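Local coordinates for penicillin-binding protein A (Mycobacterium tuberculosis, PDB 3UN7) that probably cross-links the peptide stems of cell-wall peptidoglycan as a D,D-transpeptidase, the class of enzyme that penicillin acylates, at residues A[61-64]-A[65-68]; A[161-164]-A[165-169]; A[181-184]-A[185-189]. All blocks are in the same frame, centred on the assembly; numbering follows the deposited sequence.

Contact 1. Residues A[61-64]-A[65-68]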
# COMPACT_ATOMS: atom_id res chain seq x y z
N PHE A 61 3.30 18.36 -4.91
CA PHE A 61 3.16 19.69 -5.51
C PHE A 61 4.46 20.46 -5.52
O PHE A 61 5.43 20.11 -4.83
CB PHE A 61 2.03 20.52 -4.83
CG PHE A 61 2.28 20.82 -3.37
CD1 PHE A 61 3.11 21.86 -2.98
CD2 PHE A 61 1.62 20.09 -2.38
CE1 PHE A 61 3.31 22.16 -1.63
CE2 PHE A 61 1.82 20.37 -1.03
CZ PHE A 61 2.66 21.40 -0.65
N TYR A 62 4.51 21.48 -6.36
CA TYR A 62 5.65 22.37 -6.37
C TYR A 62 5.06 23.77 -6.34
O TYR A 62 4.40 24.20 -7.30
CB TYR A 62 6.50 22.09 -7.61
CG TYR A 62 7.78 22.89 -7.74
CD1 TYR A 62 8.89 22.58 -6.97
CD2 TYR A 62 7.90 23.91 -8.69
CE1 TYR A 62 10.07 23.28 -7.09
CE2 TYR A 62 9.09 24.63 -8.82
CZ TYR A 62 10.18 24.30 -8.02
OH TYR A 62 11.38 24.98 -8.12
N SER A 63 5.29 24.46 -5.23
CA SER A 63 4.57 25.69 -4.90
C SER A 63 5.51 26.84 -4.58
O SER A 63 6.48 26.66 -3.84
CB SER A 63 3.65 25.43 -3.70
OG SER A 63 3.15 26.63 -3.15
N LEU A 64 5.21 28.02 -5.11
CA LEU A 64 5.98 29.22 -4.77
C LEU A 64 5.99 29.52 -3.28
O LEU A 64 7.04 29.87 -2.71
CB LEU A 64 5.42 30.42 -5.52
CG LEU A 64 5.78 30.58 -6.98
CD1 LEU A 64 4.98 31.72 -7.57
CD2 LEU A 64 7.27 30.84 -7.12
N ARG A 65 4.86 29.39 -2.61
CA ARG A 65 4.90 29.73 -1.20
C ARG A 65 4.96 28.54 -0.24
O ARG A 65 5.38 28.71 0.91
CB ARG A 65 3.85 30.79 -0.83
CG ARG A 65 2.50 30.28 -0.43
CD ARG A 65 1.42 31.35 -0.69
NE ARG A 65 1.72 32.63 -0.05
CZ ARG A 65 1.38 32.95 1.19
NH1 ARG A 65 0.71 32.10 1.95
NH2 ARG A 65 1.70 34.14 1.67
N TYR A 66 4.61 27.35 -0.71
CA TYR A 66 4.61 26.18 0.16
C TYR A 66 5.67 25.11 -0.13
O TYR A 66 5.68 24.04 0.50
CB TYR A 66 3.19 25.58 0.25
CG TYR A 66 2.22 26.58 0.84
CD1 TYR A 66 1.32 27.26 0.02
CD2 TYR A 66 2.26 26.90 2.21
CE1 TYR A 66 0.46 28.21 0.55
CE2 TYR A 66 1.40 27.84 2.74
CZ TYR A 66 0.49 28.49 1.91
OH TYR A 66 -0.35 29.45 2.42
N SER A 67 6.58 25.43 -1.05
CA SER A 67 7.68 24.53 -1.41
C SER A 67 7.15 23.32 -2.19
O SER A 67 6.20 23.42 -2.95
CB SER A 67 8.48 24.10 -0.17
OG SER A 67 9.77 23.63 -0.53
N SER A 68 7.78 22.16 -1.98
CA SER A 68 7.50 20.98 -2.77
C SER A 68 7.18 19.81 -1.86
O SER A 68 7.54 19.82 -0.68
CB SER A 68 8.75 20.65 -3.55
OG SER A 68 9.85 20.51 -2.64
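The Phe61 ring is met at its edge by two backbone carbonyls of the returning arm, Ser67 O of strand 67-68 and Tyr66 O of the turn: CE1 of Phe61 lies 3.4 Å from Ser67 O, with Tyr66 O also close to the ring plane. The ring of Tyr66 has Arg65 CG over one face, shifted toward the rim, while Ser63 OG sits at its edge. Tyr62 turns a ring edge to Ser68, CD1 of the tyrosine standing 3.9 Å from CB of the serine. These groups decorate a short antiparallel beta hairpin, strands 62-63 and 67-68 joined by a tight turn, in the dimerisation domain. The evidence is the register: Ser63 faces Ser67 as the hydrogen-bonded pair, with Ser63 N giving a bond of 2.7 Å to Ser67 O and a weak return bond from Ser67 N, whereas Tyr62 and Ser68 form the non-hydrogen-bonded pair.

Ser63 also ties down the turn. Its OG stands anti to the backbone N (chi1 167°), which swings it over the bend to accept from Tyr66 N at 2.9 Å; the same hydroxyl is bonded to Gln165 of helix 162-174. Arg65 runs alongside Tyr66 and bends at chi3 (-54°), which brings NH1 to within 2.9 Å of Tyr66 OH as a donor, the oxygen lying only 5° out of the guanidinium plane. Tyr66 further stacks on Trp169. At the open end of the hairpin, Phe61 O receives a CA-H...O contact from Ser68 CA at 3.0 Å.

Contact 2. Residues A[161-164]-A[165-169]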
# COMPACT_ATOMS: atom_id res chain seq x y z
N ASN A 161 -0.56 32.95 -7.95
CA ASN A 161 -1.28 33.88 -7.10
C ASN A 161 -1.14 33.47 -5.62
O ASN A 161 -1.56 32.37 -5.24
CB ASN A 161 -2.75 33.98 -7.52
CG ASN A 161 -3.53 35.04 -6.74
OD1 ASN A 161 -4.01 34.77 -5.65
ND2 ASN A 161 -3.67 36.23 -7.30
N PRO A 162 -0.56 34.36 -4.79
CA PRO A 162 -0.37 34.05 -3.37
C PRO A 162 -1.67 33.69 -2.65
O PRO A 162 -1.67 32.77 -1.83
CB PRO A 162 0.18 35.37 -2.81
CG PRO A 162 0.79 36.02 -3.96
CD PRO A 162 -0.06 35.69 -5.13
N GLU A 163 -2.76 34.40 -2.96
CA GLU A 163 -4.04 34.15 -2.33
C GLU A 163 -4.68 32.84 -2.78
O GLU A 163 -5.25 32.13 -1.95
CB GLU A 163 -5.01 35.32 -2.51
CG GLU A 163 -5.13 36.19 -1.27
CD GLU A 163 -5.87 35.48 -0.13
OE1 GLU A 163 -5.20 35.01 0.82
OE2 GLU A 163 -7.11 35.37 -0.20
N VAL A 164 -4.58 32.50 -4.06
CA VAL A 164 -5.04 31.18 -4.51
C VAL A 164 -4.31 30.04 -3.77
O VAL A 164 -4.93 29.05 -3.35
CB VAL A 164 -4.92 31.03 -6.05
CG1 VAL A 164 -5.10 29.59 -6.47
CG2 VAL A 164 -5.96 31.93 -6.74
N GLN A 165 -3.00 30.18 -3.60
CA GLN A 165 -2.25 29.17 -2.88
C GLN A 165 -2.67 29.12 -1.41
O GLN A 165 -2.98 28.05 -0.89
CB GLN A 165 -0.75 29.45 -2.98
CG GLN A 165 -0.14 29.26 -4.35
CD GLN A 165 1.26 29.82 -4.36
OE1 GLN A 165 2.21 29.11 -4.05
NE2 GLN A 165 1.38 31.10 -4.68
N ALA A 166 -2.68 30.28 -0.74
CA ALA A 166 -3.02 30.34 0.69
C ALA A 166 -4.41 29.80 1.03
O ALA A 166 -4.59 29.14 2.06
CB ALA A 166 -2.84 31.77 1.23
N GLN A 167 -5.39 30.09 0.17
CA GLN A 167 -6.75 29.62 0.37
C GLN A 167 -6.86 28.11 0.18
O GLN A 167 -7.46 27.43 1.01
CB GLN A 167 -7.75 30.36 -0.52
CG GLN A 167 -8.24 31.66 0.11
CD GLN A 167 -8.91 32.60 -0.89
OE1 GLN A 167 -9.16 32.23 -2.05
NE2 GLN A 167 -9.20 33.83 -0.46
N ALA A 168 -6.24 27.58 -0.88
CA ALA A 168 -6.15 26.12 -1.07
C ALA A 168 -5.47 25.45 0.12
O ALA A 168 -5.94 24.41 0.60
CB ALA A 168 -5.40 25.78 -2.35
N TRP A 169 -4.38 26.05 0.59
CA TRP A 169 -3.63 25.52 1.72
C TRP A 169 -4.52 25.41 2.97
O TRP A 169 -4.52 24.37 3.64
CB TRP A 169 -2.41 26.40 2.00
CG TRP A 169 -1.49 25.84 3.02
CD1 TRP A 169 -1.30 26.30 4.30
CD2 TRP A 169 -0.64 24.70 2.88
NE1 TRP A 169 -0.37 25.52 4.95
CE2 TRP A 169 0.05 24.53 4.10
CE3 TRP A 169 -0.38 23.80 1.83
CZ2 TRP A 169 0.98 23.50 4.29
CZ3 TRP A 169 0.53 22.78 2.03
CH2 TRP A 169 1.21 22.64 3.25
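Asn161 grips the following residues with both of its oxygens: the backbone O accepts from Gln165 N at 3.1 Å, and the side-chain OD1 accepts from Val164 N at 2.8 Å. Asn161 is the N-cap of helix 162-174, and the OD1 bond is its capping bond. The geometry supports that reading, since the donor lies in the amide plane on a lone pair of OD1 and the N-H...O angle is 156°. With CG anti to the backbone N (chi1 -175°), the amide is carried alongside the first turn, where it satisfies an N-H that has no preceding helical carbonyl to bind.

Asn161 O has a second, weak donor in Gln165 NE2, 3.3 Å away. That side chain is extended beyond CG and runs back along the first turn, leaving OE1 turned toward the hairpin, where it accepts from Arg65 N. The helix then settles into its regular pattern, Ala166 N bonding to Pro162 O at 2.9 Å, with Gln167 N to Glu163 O and Ala168 N to Val164 O following.

One turn apart on the helix surface, the Glu163 carboxylate and the Gln167 amide approach with their planes 87° apart. Glu163 OE2 and Gln167 NE2 are very near, but the N-H points poorly, so their closeness is not evidence of a hydrogen bond. On the flanks, Ala166 packs against Arg65 and Tyr66, and Ala168 against Leu156 and Leu157 of helix 154-157. The Ala166 methyl also sits beside the helix backbone, its CB 3.4 Å from Pro162 O.

Contact 3. Residues A[181-184]-A[185-189]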
# COMPACT_ATOMS: atom_id res chain seq x y z
N THR A 181 -2.88 13.99 2.81
CA THR A 181 -2.23 12.78 3.31
C THR A 181 -2.08 11.74 2.18
O THR A 181 -3.04 11.46 1.44
CB THR A 181 -2.97 12.21 4.54
OG1 THR A 181 -3.06 13.23 5.54
CG2 THR A 181 -2.21 11.02 5.15
N ASN A 182 -0.86 11.22 2.03
CA ASN A 182 -0.66 10.09 1.14
C ASN A 182 -0.89 8.85 2.00
O ASN A 182 0.02 8.37 2.67
CB ASN A 182 0.75 10.09 0.53
CG ASN A 182 0.97 8.94 -0.41
OD1 ASN A 182 0.21 7.97 -0.39
ND2 ASN A 182 2.00 9.02 -1.25
N ARG A 183 -2.13 8.37 1.98
CA ARG A 183 -2.57 7.26 2.82
C ARG A 183 -1.85 5.94 2.51
O ARG A 183 -1.77 5.07 3.37
CB ARG A 183 -4.08 7.07 2.69
CG ARG A 183 -4.87 8.15 3.40
CD ARG A 183 -6.39 8.06 3.21
NE ARG A 183 -7.07 8.76 4.31
CZ ARG A 183 -7.24 10.08 4.39
NH1 ARG A 183 -7.83 10.58 5.47
NH2 ARG A 183 -6.81 10.90 3.42
N ALA A 184 -1.33 5.80 1.29
CA ALA A 184 -0.66 4.57 0.87
C ALA A 184 0.64 4.31 1.63
O ALA A 184 1.02 3.16 1.83
CB ALA A 184 -0.39 4.61 -0.61
N ILE A 185 1.33 5.38 2.02
CA ILE A 185 2.68 5.27 2.63
C ILE A 185 2.91 6.06 3.91
O ILE A 185 3.88 5.80 4.60
CB ILE A 185 3.79 5.67 1.65
CG1 ILE A 185 3.67 7.16 1.23
CG2 ILE A 185 3.79 4.74 0.44
CD1 ILE A 185 4.89 7.69 0.44
N SER A 186 2.06 7.04 4.19
CA SER A 186 2.28 7.98 5.31
C SER A 186 1.42 7.68 6.52
O SER A 186 1.64 8.24 7.59
CB SER A 186 2.02 9.43 4.88
OG SER A 186 2.97 9.87 3.93
N GLU A 187 0.42 6.82 6.36
CA GLU A 187 -0.52 6.53 7.44
C GLU A 187 -0.51 5.03 7.72
O GLU A 187 -0.37 4.23 6.78
CB GLU A 187 -1.93 7.02 7.08
CG GLU A 187 -3.00 6.93 8.20
CD GLU A 187 -4.30 7.70 7.87
OE1 GLU A 187 -4.26 8.62 7.02
OE2 GLU A 187 -5.36 7.38 8.45
N THR A 188 -0.63 4.66 8.99
CA THR A 188 -0.71 3.26 9.36
C THR A 188 -2.11 2.97 9.89
O THR A 188 -2.77 3.85 10.44
CB THR A 188 0.31 2.86 10.45
OG1 THR A 188 0.14 3.72 11.58
CG2 THR A 188 1.74 2.93 9.95
N TYR A 189 -2.54 1.72 9.70
CA TYR A 189 -3.89 1.28 10.03
C TYR A 189 -3.79 -0.09 10.64
O TYR A 189 -2.86 -0.83 10.31
CB TYR A 189 -4.72 1.15 8.75
CG TYR A 189 -4.87 2.42 7.98
CD1 TYR A 189 -5.96 3.27 8.22
CD2 TYR A 189 -3.93 2.80 7.03
CE1 TYR A 189 -6.11 4.46 7.52
CE2 TYR A 189 -4.07 3.98 6.31
CZ TYR A 189 -5.17 4.81 6.56
OH TYR A 189 -5.31 5.97 5.85
O HOH W 1 1.59 12.09 3.15
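Ile185 begins by folding back on Asn182, its N giving a weak bond of 3.3 Å to Asn182 O, in an irregular turn of the long connection between helices 162-174 and 196-205 of the transpeptidase domain. With CG1 between the backbone N and the carbonyl carbon (chi1 63°), the side chain crosses the Asn182 amide, Ile185 CG1 lying 3.5 Å from Asn182 ND2. Ser186 N donates to the same Asn182 O at 2.9 Å, almost straight ahead of the carbonyl (C=O...N 175°), so one oxygen accepts from the N-H groups three and four residues on. A water joins the ends of this bend, 2.7 Å from Ser186 OG and 2.8 Å from Asn182 N, from which it accepts.

Glu187 runs beside Arg183 in the same direction. Its OE1 lies over one guanidinium face, 3.9 Å from Arg183 NE, making a long salt bridge of charge alone, and it also comes 3.7 Å from Thr181 CG2. Glu187 N is buried without a partner in the model. Tyr189 then crosses the Arg183 chain, its OH 3.3 Å from Arg183 CG, while its ring turns an edge to Arg183 O. Glu432 bonds to Tyr189 OH and bridges Arg183 NE, joining both residues.

The turn lies against the transpeptidase sheet, Ala184 touching strands 131-136 and 143-149 and Asn182 packing on Leu146 and Ser148; Ile185 reaches Leu318 and Tyr189 reaches Pro317 of helix 317-328.

In the fold
The three contacts follow one another along the chain. Contacts 1 and 2, with centres about 11 Å apart, touch directly although they lie in different domains: Gln165 OE1 lies 2.8 Å from Ser63 OG and 3.0 Å from Arg65 N, so the hairpin of the dimerisation domain is pinned to helix 162-174 of the transpeptidase domain. Contact 3 stands apart, its centre about 21 Å from that of contact 1 and 25 Å from that of contact 2. Contacts 1 and 2 together form part of the interface between the two domains, while contact 3 lies against the five-stranded sheet of the transpeptidase domain and in sequence shortly precedes Ser193, the probable acyl-ester nucleophile.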